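Local coordinates for protein dipeptidase AC. Metallo peptidase. MEROPS family M19 (Rhodobacter sphaeroides, PDB 3LY0) that probably hydrolyses dipeptides as a two-zinc metallodipeptidase of the M19 family, and holds a phosphinate mimic of L-Ala-D-Ala in its active site, at residues F79-P84 / V176-P181; I144-D149 / P169-H174; P284-L289 / A327-H332. One frame throughout, in Å; residues are numbered along the deposited sequence.

Overall arrangement
Interaction 1 is a short antiparallel pairing beside the active site. Interaction 2 joins two loops that follow parallel strands. Interaction 3 joins two helices, of which helix 283-296 packs on strands 260-263 and 301-303. All three are partly buried. Interaction 1 is the polar one: backbone bonds, two waters and a salt bridge hold it. In interaction 2 the loops meet through an aromatic ring and aliphatic groups, and in interaction 3 the helices meet through leucine, methionine and histidine. Both segments of interaction 2 fall between those of interaction 1 in the sequence, and the two contacts touch where Pro84 packs on Pro169. Interaction 3 follows later, on the opposite side of the chain's centre from interaction 2.

Interaction 1. Residues F79-P84 / V176-P181; sequences FELPLP and VPFRFP
Phe79 buries the most surface here, followed by Phe178 and Arg179. The Phe79 ring lies against the 176-181 segment. CB of Phe180 sits over one ring face in a CH-pi contact, 4.2 Å from the centroid of the Phe79 ring. The carbonyl O of Phe178 comes to the edge of the same ring, near its plane. Chi1 of 64° sets CG of Phe79 between its backbone N and carbonyl carbon, which brings the ring under the partner strand. Phe79 and Phe180 form an antiparallel hydrogen-bonded pair, with Phe180 N to Phe79 O at 3.0 Å. The straightest bond runs from Leu81 N to Phe178 O (2.8 Å, 170° at the hydrogen). Phe178 itself turns its ring away to touch the bound phosphinate inhibitor, while its CB meets CD2 of Leu81 at 4.1 Å. Glu80 and Arg179 are a non-hydrogen-bonded pair whose side chains run alongside each other. Arg179 NH2 reaches Glu80 OE1 at 2.8 Å, a salt bridge whose hydrogen bond is bent and weak. The carboxylate and guanidinium planes stand 89° apart. An alanine in place of Arg179 would probably leave the Glu80 carboxylate without this charge partner and take away the weak bond that NH2 gives to a bridging water. That water also donates to Leu81 O, as does a second water that accepts from Phe178 N. Leu81 and Phe79 also touch helix 68-75. Three backbone bonds and two waters thus join the segments beside inhibitor-contacting Phe178, with a weakly hydrogen-bonded salt bridge at the exposed Glu80.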
ATOM      1  N   PHE A  79      18.605 -12.202  -5.275  1.00 14.49           N
ATOM      2  CA  PHE A  79      19.167 -11.037  -4.611  1.00 17.17           C
ATOM      3  C   PHE A  79      18.705 -10.934  -3.163  1.00 16.07           C
ATOM      4  O   PHE A  79      17.706 -11.547  -2.761  1.00 15.72           O
ATOM      5  CB  PHE A  79      18.803  -9.752  -5.363  1.00 15.63           C
ATOM      6  CG  PHE A  79      17.327  -9.456  -5.385  1.00 14.64           C
ATOM      7  CD1 PHE A  79      16.695  -8.907  -4.273  1.00 17.32           C
ATOM      8  CD2 PHE A  79      16.575  -9.722  -6.515  1.00 16.66           C
ATOM      9  CE1 PHE A  79      15.325  -8.627  -4.293  1.00 17.36           C
ATOM     10  CE2 PHE A  79      15.210  -9.450  -6.543  1.00 16.51           C
ATOM     11  CZ  PHE A  79      14.586  -8.896  -5.431  1.00 16.18           C
ATOM     12  N   GLU A  80      19.441 -10.140  -2.391  1.00 17.16           N
ATOM     13  CA  GLU A  80      19.145  -9.850  -0.996  1.00 17.27           C
ATOM     14  C   GLU A  80      19.639  -8.440  -0.747  1.00 22.29           C
ATOM     15  O   GLU A  80      20.835  -8.187  -0.846  1.00 23.56           O
ATOM     16  CB  GLU A  80      19.942 -10.754  -0.064  1.00 24.97           C
ATOM     17  CG  GLU A  80      19.583 -12.219  -0.036  1.00 29.22           C
ATOM     18  CD  GLU A  80      20.249 -12.910   1.141  1.00 29.02           C
ATOM     19  OE1 GLU A  80      20.180 -12.366   2.260  1.00 37.86           O
ATOM     20  OE2 GLU A  80      20.856 -13.984   0.952  1.00 39.58           O
ATOM     21  N   LEU A  81      18.737  -7.523  -0.426  1.00 17.40           N
ATOM     22  CA  LEU A  81      19.141  -6.163  -0.110  1.00 17.07           C
ATOM     23  C   LEU A  81      19.322  -6.014   1.391  1.00 16.96           C
ATOM     24  O   LEU A  81      18.552  -6.564   2.169  1.00 17.72           O
ATOM     25  CB  LEU A  81      18.110  -5.153  -0.609  1.00 16.42           C
ATOM     26  CG  LEU A  81      18.201  -4.744  -2.081  1.00 19.13           C
ATOM     27  CD1 LEU A  81      18.289  -5.958  -3.003  1.00 22.38           C
ATOM     28  CD2 LEU A  81      17.042  -3.808  -2.466  1.00 15.67           C
ATOM     29  N   PRO A  82      20.361  -5.277   1.803  1.00 16.54           N
ATOM     30  CA  PRO A  82      20.619  -5.041   3.224  1.00 17.82           C
ATOM     31  C   PRO A  82      19.516  -4.184   3.835  1.00 15.05           C
ATOM     32  O   PRO A  82      18.964  -3.335   3.142  1.00 19.88           O
ATOM     33  CB  PRO A  82      21.928  -4.241   3.207  1.00 18.12           C
ATOM     34  CG  PRO A  82      22.536  -4.498   1.862  1.00 28.35           C
ATOM     35  CD  PRO A  82      21.368  -4.637   0.943  1.00 21.56           C
ATOM     36  N   LEU A  83      19.199  -4.402   5.104  1.00 14.51           N
ATOM     37  CA  LEU A  83      18.257  -3.523   5.805  1.00 15.84           C
ATOM     38  C   LEU A  83      18.961  -2.227   6.183  1.00 17.72           C
ATOM     39  O   LEU A  83      20.095  -2.254   6.664  1.00 20.52           O
ATOM     40  CB  LEU A  83      17.731  -4.200   7.069  1.00 15.75           C
ATOM     41  CG  LEU A  83      16.786  -5.383   6.862  1.00 15.50           C
ATOM     42  CD1 LEU A  83      16.653  -6.209   8.148  1.00 18.68           C
ATOM     43  CD2 LEU A  83      15.422  -4.892   6.372  1.00 15.35           C
ATOM     44  N   PRO A  84      18.294  -1.085   5.975  1.00 15.09           N
ATOM     45  CA  PRO A  84      18.848   0.191   6.431  1.00 14.55           C
ATOM     46  C   PRO A  84      18.807   0.282   7.946  1.00 13.01           C
ATOM     47  O   PRO A  84      18.102  -0.486   8.611  1.00 14.34           O
ATOM     48  CB  PRO A  84      17.887   1.236   5.841  1.00 15.68           C
ATOM     49  CG  PRO A  84      16.999   0.507   4.889  1.00 17.01           C
ATOM     50  CD  PRO A  84      16.979  -0.927   5.334  1.00 14.68           C
ATOM     51  N   VAL A 176      10.606  -6.993   6.516  1.00 10.62           N
ATOM     52  CA  VAL A 176      11.396  -7.922   5.726  1.00 10.16           C
ATOM     53  C   VAL A 176      12.411  -7.164   4.897  1.00 11.92           C
ATOM     54  O   VAL A 176      12.127  -6.088   4.387  1.00 11.63           O
ATOM     55  CB  VAL A 176      10.525  -8.789   4.767  1.00 10.33           C
ATOM     56  CG1 VAL A 176       9.566  -9.666   5.545  1.00 11.53           C
ATOM     57  CG2 VAL A 176       9.797  -7.927   3.717  1.00 10.90           C
ATOM     58  N   PRO A 177      13.613  -7.723   4.747  1.00 12.43           N
ATOM     59  CA  PRO A 177      14.490  -7.192   3.709  1.00 11.94           C
ATOM     60  C   PRO A 177      13.940  -7.597   2.353  1.00 12.30           C
ATOM     61  O   PRO A 177      13.189  -8.579   2.274  1.00 14.79           O
ATOM     62  CB  PRO A 177      15.806  -7.931   3.966  1.00 13.80           C
ATOM     63  CG  PRO A 177      15.367  -9.238   4.569  1.00 17.44           C
ATOM     64  CD  PRO A 177      14.202  -8.882   5.444  1.00 15.87           C
ATOM     65  N   PHE A 178      14.288  -6.863   1.305  1.00 11.29           N
ATOM     66  CA  PHE A 178      13.907  -7.259  -0.047  1.00 12.61           C
ATOM     67  C   PHE A 178      14.814  -8.381  -0.514  1.00 12.51           C
ATOM     68  O   PHE A 178      16.022  -8.188  -0.656  1.00 14.65           O
ATOM     69  CB  PHE A 178      14.015  -6.077  -1.001  1.00 14.31           C
ATOM     70  CG  PHE A 178      13.093  -4.958  -0.660  1.00 13.32           C
ATOM     71  CD1 PHE A 178      11.745  -5.036  -0.983  1.00 15.53           C
ATOM     72  CD2 PHE A 178      13.561  -3.835   0.004  1.00 15.30           C
ATOM     73  CE1 PHE A 178      10.883  -4.009  -0.659  1.00 12.83           C
ATOM     74  CE2 PHE A 178      12.705  -2.802   0.327  1.00 15.42           C
ATOM     75  CZ  PHE A 178      11.362  -2.888  -0.003  1.00 15.23           C
ATOM     76  N   ARG A 179      14.233  -9.554  -0.747  1.00 12.38           N
ATOM     77  CA  ARG A 179      15.015 -10.716  -1.144  1.00 12.65           C
ATOM     78  C   ARG A 179      14.192 -11.608  -2.059  1.00 13.44           C
ATOM     79  O   ARG A 179      12.975 -11.695  -1.929  1.00 12.53           O
ATOM     80  CB  ARG A 179      15.437 -11.485   0.108  1.00 13.95           C
ATOM     81  CG  ARG A 179      16.021 -12.856  -0.113  1.00 19.55           C
ATOM     82  CD  ARG A 179      16.289 -13.505   1.239  1.00 25.13           C
ATOM     83  NE  ARG A 179      17.206 -12.692   2.032  1.00 25.43           N
ATOM     84  CZ  ARG A 179      17.092 -12.450   3.336  1.00 26.30           C
ATOM     85  NH1 ARG A 179      16.097 -12.967   4.046  1.00 27.98           N
ATOM     86  NH2 ARG A 179      17.995 -11.697   3.942  1.00 32.00           N
ATOM     87  N   PHE A 180      14.856 -12.275  -2.996  1.00 13.22           N
ATOM     88  CA  PHE A 180      14.198 -13.286  -3.819  1.00 13.39           C
ATOM     89  C   PHE A 180      15.220 -14.344  -4.210  1.00 12.85           C
ATOM     90  O   PHE A 180      16.291 -13.995  -4.689  1.00 14.76           O
ATOM     91  CB  PHE A 180      13.619 -12.684  -5.098  1.00 12.55           C
ATOM     92  CG  PHE A 180      12.845 -13.678  -5.926  1.00 11.83           C
ATOM     93  CD1 PHE A 180      11.467 -13.777  -5.797  1.00 12.70           C
ATOM     94  CD2 PHE A 180      13.498 -14.538  -6.800  1.00 12.91           C
ATOM     95  CE1 PHE A 180      10.755 -14.696  -6.535  1.00 15.07           C
ATOM     96  CE2 PHE A 180      12.792 -15.473  -7.548  1.00 14.70           C
ATOM     97  CZ  PHE A 180      11.413 -15.554  -7.418  1.00 15.42           C
ATOM     98  N   PRO A 181      14.895 -15.631  -4.009  1.00 13.17           N
ATOM     99  CA  PRO A 181      13.689 -16.107  -3.334  1.00 11.76           C
ATOM    100  C   PRO A 181      13.928 -16.127  -1.827  1.00 12.72           C
ATOM    101  O   PRO A 181      15.078 -16.169  -1.384  1.00 14.11           O
ATOM    102  CB  PRO A 181      13.554 -17.537  -3.861  1.00 11.50           C
ATOM    103  CG  PRO A 181      14.962 -17.967  -4.022  1.00 14.18           C
ATOM    104  CD  PRO A 181      15.673 -16.757  -4.574  1.00 11.65           C
TER
HETATM  105  O   HOH W   1      16.063  -4.856   2.217  1.00 14.30           O
HETATM  106  O   HOH W   2      19.087  -9.150   3.096  1.00 24.68           O

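Interaction 2. Residues I144-D149 / P169-H174; sequences IGADLD and PTVFGH
Phe172 points the end of its ring into the 144-149 loop. CZ is the leading atom, 3.2 Å from Ile144 O. The carbonyl oxygens of Ile144 and Gly145 both lie at the ring edge, near its plane, so the ring's C-H groups face two acceptors. The side chains of Ile144 and Phe172 cross at about a right angle, with Ile144 CG2 3.9 Å from Phe172 CZ. Leu148 comes in obliquely and sets CD2 3.7 Å from Phe172 CE1. One ring face is covered from within its own segment: CG2 of Val171 stands over the centre, 3.5 Å above the plane. Chi1 of -59° in Phe172 puts CG beside the backbone N and anti to the carbonyl carbon, and the ring then lies beneath that methyl. The same Val171 CG2 reaches across to Ala146 CB at 4.3 Å.

Each side is a type I beta turn, from Gly145 to Leu148 and from Thr170 to Gly173. An Asx turn overlaps the end of the first: Asp147 OD2 accepts from Asp149 N at the start of helix 149-157. The second holds an ST turn, with Phe172 N bonded to Thr170 OG1 at 3.0 Å. These are loops following strands 132-139 and 159-163 of the TIM-barrel-like fold. Helix 192-204 closes in alongside: its Leu197 touches both Leu148 and Phe172, and Arg196 bonds Ala146 O. Helix 149-157 covers Ile144.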
ATOM      1  N   ILE A 144       6.275   7.883  15.038  1.00 11.98           N
ATOM      2  CA  ILE A 144       5.594   7.633  16.305  1.00 12.48           C
ATOM      3  C   ILE A 144       6.608   7.130  17.331  1.00 11.54           C
ATOM      4  O   ILE A 144       7.267   6.111  17.117  1.00 12.09           O
ATOM      5  CB  ILE A 144       4.485   6.554  16.153  1.00 11.69           C
ATOM      6  CG1 ILE A 144       3.590   6.827  14.932  1.00 13.66           C
ATOM      7  CG2 ILE A 144       3.667   6.434  17.439  1.00 13.65           C
ATOM      8  CD1 ILE A 144       2.951   8.191  14.939  1.00 12.05           C
ATOM      9  N   GLY A 145       6.768   7.849  18.433  1.00 12.47           N
ATOM     10  CA  GLY A 145       7.659   7.368  19.473  1.00 12.48           C
ATOM     11  C   GLY A 145       7.080   6.156  20.178  1.00 12.14           C
ATOM     12  O   GLY A 145       5.886   5.886  20.080  1.00 12.82           O
ATOM     13  N   ALA A 146       7.926   5.427  20.906  1.00 14.84           N
ATOM     14  CA  ALA A 146       7.467   4.239  21.627  1.00 14.79           C
ATOM     15  C   ALA A 146       6.401   4.567  22.679  1.00 13.47           C
ATOM     16  O   ALA A 146       5.589   3.721  23.045  1.00 15.56           O
ATOM     17  CB  ALA A 146       8.654   3.511  22.264  1.00 17.01           C
ATOM     18  N   ASP A 147       6.397   5.814  23.139  1.00 14.49           N
ATOM     19  CA  ASP A 147       5.386   6.309  24.069  1.00 15.83           C
ATOM     20  C   ASP A 147       3.986   6.397  23.443  1.00 12.62           C
ATOM     21  O   ASP A 147       2.973   6.422  24.147  1.00 14.99           O
ATOM     22  CB  ASP A 147       5.819   7.691  24.555  1.00 15.90           C
ATOM     23  CG  ASP A 147       6.245   8.585  23.404  1.00 21.36           C
ATOM     24  OD1 ASP A 147       7.452   8.626  23.061  1.00 26.00           O
ATOM     25  OD2 ASP A 147       5.358   9.205  22.809  1.00 15.01           O
ATOM     26  N   LEU A 148       3.947   6.436  22.111  1.00 12.08           N
ATOM     27  CA  LEU A 148       2.710   6.523  21.333  1.00 12.61           C
ATOM     28  C   LEU A 148       2.020   7.890  21.324  1.00 11.83           C
ATOM     29  O   LEU A 148       0.934   8.030  20.763  1.00 11.75           O
ATOM     30  CB  LEU A 148       1.703   5.443  21.735  1.00 14.79           C
ATOM     31  CG  LEU A 148       2.210   4.000  21.688  1.00 12.68           C
ATOM     32  CD1 LEU A 148       1.069   3.046  21.954  1.00 16.64           C
ATOM     33  CD2 LEU A 148       2.834   3.691  20.347  1.00 14.47           C
ATOM     34  N   ASP A 149       2.632   8.895  21.948  1.00 11.50           N
ATOM     35  CA  ASP A 149       1.979  10.200  22.024  1.00 11.52           C
ATOM     36  C   ASP A 149       1.635  10.744  20.647  1.00 11.41           C
ATOM     37  O   ASP A 149       0.565  11.328  20.456  1.00 11.80           O
ATOM     38  CB  ASP A 149       2.857  11.219  22.747  1.00 12.11           C
ATOM     39  CG  ASP A 149       2.730  11.145  24.245  1.00 17.21           C
ATOM     40  OD1 ASP A 149       1.961  10.300  24.755  1.00 16.05           O
ATOM     41  OD2 ASP A 149       3.399  11.961  24.908  1.00 20.31           O
ATOM     42  N   PRO A 169      14.128  -1.689  10.355  1.00 11.28           N
ATOM     43  CA  PRO A 169      13.726  -1.870  11.755  1.00 11.78           C
ATOM     44  C   PRO A 169      13.128  -0.597  12.355  1.00 12.18           C
ATOM     45  O   PRO A 169      13.555   0.501  11.993  1.00 14.28           O
ATOM     46  CB  PRO A 169      15.052  -2.215  12.452  1.00 12.75           C
ATOM     47  CG  PRO A 169      16.109  -1.624  11.575  1.00 13.66           C
ATOM     48  CD  PRO A 169      15.585  -1.824  10.173  1.00 12.32           C
ATOM     49  N   THR A 170      12.164  -0.753  13.259  1.00 12.91           N
ATOM     50  CA  THR A 170      11.608   0.378  14.002  1.00 10.45           C
ATOM     51  C   THR A 170      11.556   0.008  15.482  1.00 12.23           C
ATOM     52  O   THR A 170      11.842  -1.135  15.843  1.00 13.69           O
ATOM     53  CB  THR A 170      10.174   0.714  13.557  1.00 14.23           C
ATOM     54  OG1 THR A 170       9.274  -0.297  14.028  1.00 16.32           O
ATOM     55  CG2 THR A 170      10.080   0.846  12.037  1.00 14.44           C
ATOM     56  N   VAL A 171      11.184   0.960  16.336  1.00 14.42           N
ATOM     57  CA  VAL A 171      11.012   0.653  17.754  1.00 14.37           C
ATOM     58  C   VAL A 171       9.863  -0.324  18.004  1.00 11.98           C
ATOM     59  O   VAL A 171       9.676  -0.796  19.121  1.00 13.36           O
ATOM     60  CB  VAL A 171      10.788   1.930  18.601  1.00 13.54           C
ATOM     61  CG1 VAL A 171      11.999   2.845  18.510  1.00 15.68           C
ATOM     62  CG2 VAL A 171       9.523   2.669  18.176  1.00 13.96           C
ATOM     63  N   PHE A 172       9.091  -0.633  16.959  1.00 11.35           N
ATOM     64  CA  PHE A 172       7.867  -1.421  17.111  1.00 10.85           C
ATOM     65  C   PHE A 172       8.015  -2.860  16.630  1.00 11.45           C
ATOM     66  O   PHE A 172       7.190  -3.705  16.947  1.00 12.02           O
ATOM     67  CB  PHE A 172       6.711  -0.754  16.352  1.00 11.15           C
ATOM     68  CG  PHE A 172       6.423   0.635  16.817  1.00 11.22           C
ATOM     69  CD1 PHE A 172       5.898   0.850  18.079  1.00 13.34           C
ATOM     70  CD2 PHE A 172       6.697   1.722  16.009  1.00 11.27           C
ATOM     71  CE1 PHE A 172       5.647   2.131  18.534  1.00 14.30           C
ATOM     72  CE2 PHE A 172       6.454   3.010  16.459  1.00 13.39           C
ATOM     73  CZ  PHE A 172       5.922   3.215  17.718  1.00 13.58           C
ATOM     74  N   GLY A 173       9.062  -3.123  15.862  1.00 10.48           N
ATOM     75  CA  GLY A 173       9.218  -4.419  15.236  1.00 10.82           C
ATOM     76  C   GLY A 173      10.053  -4.340  13.987  1.00 12.69           C
ATOM     77  O   GLY A 173      10.780  -3.365  13.758  1.00 11.57           O
ATOM     78  N   HIS A 174       9.953  -5.394  13.181  1.00 11.64           N
ATOM     79  CA  HIS A 174      10.884  -5.618  12.090  1.00 11.10           C
ATOM     80  C   HIS A 174      10.212  -5.926  10.770  1.00 10.87           C
ATOM     81  O   HIS A 174       9.276  -6.723  10.707  1.00 11.86           O
ATOM     82  CB  HIS A 174      11.845  -6.744  12.472  1.00 11.63           C
ATOM     83  CG  HIS A 174      12.587  -6.467  13.738  1.00 12.68           C
ATOM     84  ND1 HIS A 174      13.753  -5.740  13.764  1.00 18.69           N
ATOM     85  CD2 HIS A 174      12.292  -6.761  15.026  1.00 15.88           C
ATOM     86  CE1 HIS A 174      14.165  -5.620  15.015  1.00 17.69           C
ATOM     87  NE2 HIS A 174      13.296  -6.231  15.800  1.00 17.73           N
TER

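Interaction 3. Residues P284-L289 / A327-H332; sequences PVLRHL and AAMRAH
Leu286 lies over one face of the His332 imidazole. Its CB stands 3.8 Å from the centroid of the His332 ring, only 5° off the ring normal, in a CH-pi contact. The two side chains extend toward each other from their helices. CD1 of Leu286 reaches the near rim of the ring, 3.3 Å from His332 ND1, and CD2 passes CG and CD2 of the histidine. Chi1 of -168° sets the His332 ring anti to its backbone N, reaching out over Leu286. The ring is also held through NE2, which is hydrogen-bonded to Asp290, one helical turn beyond Leu286. Leu286 CD2 continues onto Met329, meeting CG at 4.2 Å. Deeper in, Leu289 and Met329 cross at about a right angle, with Leu289 CD1 4.0 Å from Met329 CE. The bend at chi3 of Met329 turns this methyl toward the leucine. The short helix segments pass 10.6 Å apart at closest approach, at a crossing angle of -63°. Helix 283-296 lies against strands 260-263 and 301-303 through Leu289, and Val285 adds to the contact with Leu263. Helix 322-332 packs on helix 336-354, where Met329 touches Met339 and Leu342.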
ATOM      1  N   PRO A 284       0.927 -13.095 -15.263  1.00 14.14           N
ATOM      2  CA  PRO A 284       1.301 -13.125 -13.842  1.00 15.32           C
ATOM      3  C   PRO A 284       0.323 -12.349 -12.962  1.00 12.86           C
ATOM      4  O   PRO A 284       0.092 -12.724 -11.811  1.00 12.69           O
ATOM      5  CB  PRO A 284       2.686 -12.454 -13.825  1.00 14.93           C
ATOM      6  CG  PRO A 284       3.204 -12.642 -15.242  1.00 15.78           C
ATOM      7  CD  PRO A 284       1.988 -12.507 -16.102  1.00 15.43           C
ATOM      8  N   VAL A 285      -0.238 -11.272 -13.493  1.00 12.84           N
ATOM      9  CA  VAL A 285      -1.225 -10.493 -12.746  1.00 10.75           C
ATOM     10  C   VAL A 285      -2.431 -11.376 -12.416  1.00 13.64           C
ATOM     11  O   VAL A 285      -2.883 -11.434 -11.277  1.00 13.30           O
ATOM     12  CB  VAL A 285      -1.683  -9.271 -13.550  1.00 13.69           C
ATOM     13  CG1 VAL A 285      -2.810  -8.535 -12.825  1.00 14.65           C
ATOM     14  CG2 VAL A 285      -0.499  -8.328 -13.810  1.00 16.47           C
ATOM     15  N   LEU A 286      -2.931 -12.097 -13.415  1.00 14.04           N
ATOM     16  CA  LEU A 286      -4.104 -12.938 -13.209  1.00 14.55           C
ATOM     17  C   LEU A 286      -3.791 -14.179 -12.393  1.00 12.03           C
ATOM     18  O   LEU A 286      -4.653 -14.721 -11.707  1.00 13.56           O
ATOM     19  CB  LEU A 286      -4.714 -13.330 -14.554  1.00 14.22           C
ATOM     20  CG  LEU A 286      -5.366 -12.154 -15.275  1.00 20.56           C
ATOM     21  CD1 LEU A 286      -5.712 -12.540 -16.707  1.00 25.10           C
ATOM     22  CD2 LEU A 286      -6.598 -11.672 -14.505  1.00 22.83           C
ATOM     23  N   ARG A 287      -2.552 -14.644 -12.469  1.00 12.34           N
ATOM     24  CA  ARG A 287      -2.122 -15.775 -11.676  1.00 13.37           C
ATOM     25  C   ARG A 287      -2.223 -15.411 -10.195  1.00 12.19           C
ATOM     26  O   ARG A 287      -2.778 -16.155  -9.393  1.00 13.17           O
ATOM     27  CB  ARG A 287      -0.677 -16.119 -12.041  1.00 15.08           C
ATOM     28  CG  ARG A 287      -0.222 -17.495 -11.630  1.00 23.44           C
ATOM     29  CD  ARG A 287       1.082 -17.850 -12.352  1.00 28.73           C
ATOM     30  NE  ARG A 287       1.019 -17.537 -13.784  1.00 31.90           N
ATOM     31  CZ  ARG A 287       1.913 -16.798 -14.445  1.00 28.26           C
ATOM     32  NH1 ARG A 287       2.969 -16.288 -13.816  1.00 27.37           N
ATOM     33  NH2 ARG A 287       1.756 -16.573 -15.747  1.00 31.77           N
ATOM     34  N   HIS A 288      -1.686 -14.250  -9.831  1.00 11.14           N
ATOM     35  CA  HIS A 288      -1.773 -13.808  -8.441  1.00 11.49           C
ATOM     36  C   HIS A 288      -3.208 -13.542  -8.019  1.00 11.48           C
ATOM     37  O   HIS A 288      -3.618 -13.945  -6.935  1.00 11.87           O
ATOM     38  CB  HIS A 288      -0.913 -12.572  -8.213  1.00 11.69           C
ATOM     39  CG  HIS A 288       0.533 -12.885  -8.007  1.00 12.06           C
ATOM     40  ND1 HIS A 288       1.066 -13.178  -6.767  1.00 11.12           N
ATOM     41  CD2 HIS A 288       1.553 -12.987  -8.893  1.00 11.06           C
ATOM     42  CE1 HIS A 288       2.358 -13.431  -6.900  1.00  9.88           C
ATOM     43  NE2 HIS A 288       2.679 -13.310  -8.178  1.00 11.33           N
ATOM     44  N   LEU A 289      -3.972 -12.866  -8.870  1.00 12.12           N
ATOM     45  CA  LEU A 289      -5.364 -12.574  -8.516  1.00 11.39           C
ATOM     46  C   LEU A 289      -6.156 -13.852  -8.310  1.00 10.75           C
ATOM     47  O   LEU A 289      -6.887 -13.977  -7.334  1.00 13.47           O
ATOM     48  CB  LEU A 289      -6.044 -11.680  -9.548  1.00 11.84           C
ATOM     49  CG  LEU A 289      -5.679 -10.201  -9.490  1.00 13.67           C
ATOM     50  CD1 LEU A 289      -6.270  -9.482 -10.690  1.00 15.79           C
ATOM     51  CD2 LEU A 289      -6.173  -9.566  -8.187  1.00 13.87           C
ATOM     52  N   ALA A 327      -9.801  -4.723 -18.623  1.00 15.53           N
ATOM     53  CA  ALA A 327     -10.099  -5.507 -19.820  1.00 16.70           C
ATOM     54  C   ALA A 327      -9.495  -6.911 -19.769  1.00 16.43           C
ATOM     55  O   ALA A 327     -10.136  -7.895 -20.173  1.00 16.28           O
ATOM     56  CB  ALA A 327      -9.628  -4.777 -21.065  1.00 17.40           C
ATOM     57  N   ALA A 328      -8.256  -7.015 -19.292  1.00 15.41           N
ATOM     58  CA  ALA A 328      -7.611  -8.317 -19.143  1.00 16.02           C
ATOM     59  C   ALA A 328      -8.324  -9.170 -18.098  1.00 14.70           C
ATOM     60  O   ALA A 328      -8.486 -10.382 -18.264  1.00 17.13           O
ATOM     61  CB  ALA A 328      -6.124  -8.155 -18.792  1.00 16.36           C
ATOM     62  N   MET A 329      -8.738  -8.529 -17.008  1.00 14.45           N
ATOM     63  CA  MET A 329      -9.445  -9.233 -15.950  1.00 14.47           C
ATOM     64  C   MET A 329     -10.776  -9.783 -16.468  1.00 15.47           C
ATOM     65  O   MET A 329     -11.139 -10.918 -16.180  1.00 15.08           O
ATOM     66  CB  MET A 329      -9.656  -8.308 -14.743  1.00 14.01           C
ATOM     67  CG  MET A 329      -8.334  -7.841 -14.103  1.00 13.22           C
ATOM     68  SD  MET A 329      -8.503  -6.518 -12.860  1.00 11.07           S
ATOM     69  CE  MET A 329      -9.516  -7.343 -11.626  1.00 21.05           C
ATOM     70  N   ARG A 330     -11.486  -8.978 -17.244  1.00 14.50           N
ATOM     71  CA  ARG A 330     -12.756  -9.421 -17.819  1.00 15.98           C
ATOM     72  C   ARG A 330     -12.542 -10.577 -18.792  1.00 17.93           C
ATOM     73  O   ARG A 330     -13.288 -11.564 -18.777  1.00 18.06           O
ATOM     74  CB  ARG A 330     -13.465  -8.272 -18.527  1.00 16.88           C
ATOM     75  CG  ARG A 330     -13.987  -7.207 -17.586  1.00 19.11           C
ATOM     76  CD  ARG A 330     -14.957  -6.291 -18.300  1.00 25.65           C
ATOM     77  NE  ARG A 330     -15.653  -5.410 -17.372  1.00 29.83           N
ATOM     78  CZ  ARG A 330     -15.485  -4.096 -17.332  1.00 32.99           C
ATOM     79  NH1 ARG A 330     -14.642  -3.512 -18.173  1.00 37.11           N
ATOM     80  NH2 ARG A 330     -16.161  -3.370 -16.455  1.00 34.44           N
ATOM     81  N   ALA A 331     -11.520 -10.457 -19.635  1.00 16.53           N
ATOM     82  CA  ALA A 331     -11.227 -11.504 -20.619  1.00 17.64           C
ATOM     83  C   ALA A 331     -10.875 -12.829 -19.949  1.00 19.85           C
ATOM     84  O   ALA A 331     -11.135 -13.908 -20.489  1.00 19.66           O
ATOM     85  CB  ALA A 331     -10.102 -11.069 -21.560  1.00 17.15           C
ATOM     86  N   HIS A 332     -10.273 -12.736 -18.766  1.00 16.24           N
ATOM     87  CA  HIS A 332      -9.882 -13.895 -17.983  1.00 17.41           C
ATOM     88  C   HIS A 332     -11.110 -14.602 -17.410  1.00 16.80           C
ATOM     89  O   HIS A 332     -11.036 -15.757 -16.992  1.00 22.03           O
ATOM     90  CB  HIS A 332      -8.958 -13.444 -16.850  1.00 16.85           C
ATOM     91  CG  HIS A 332      -8.270 -14.565 -16.146  1.00 15.90           C
ATOM     92  ND1 HIS A 332      -7.366 -15.392 -16.777  1.00 18.17           N
ATOM     93  CD2 HIS A 332      -8.328 -14.978 -14.856  1.00 15.58           C
ATOM     94  CE1 HIS A 332      -6.909 -16.279 -15.909  1.00 19.95           C
ATOM     95  NE2 HIS A 332      -7.481 -16.050 -14.739  1.00 18.74           N
TER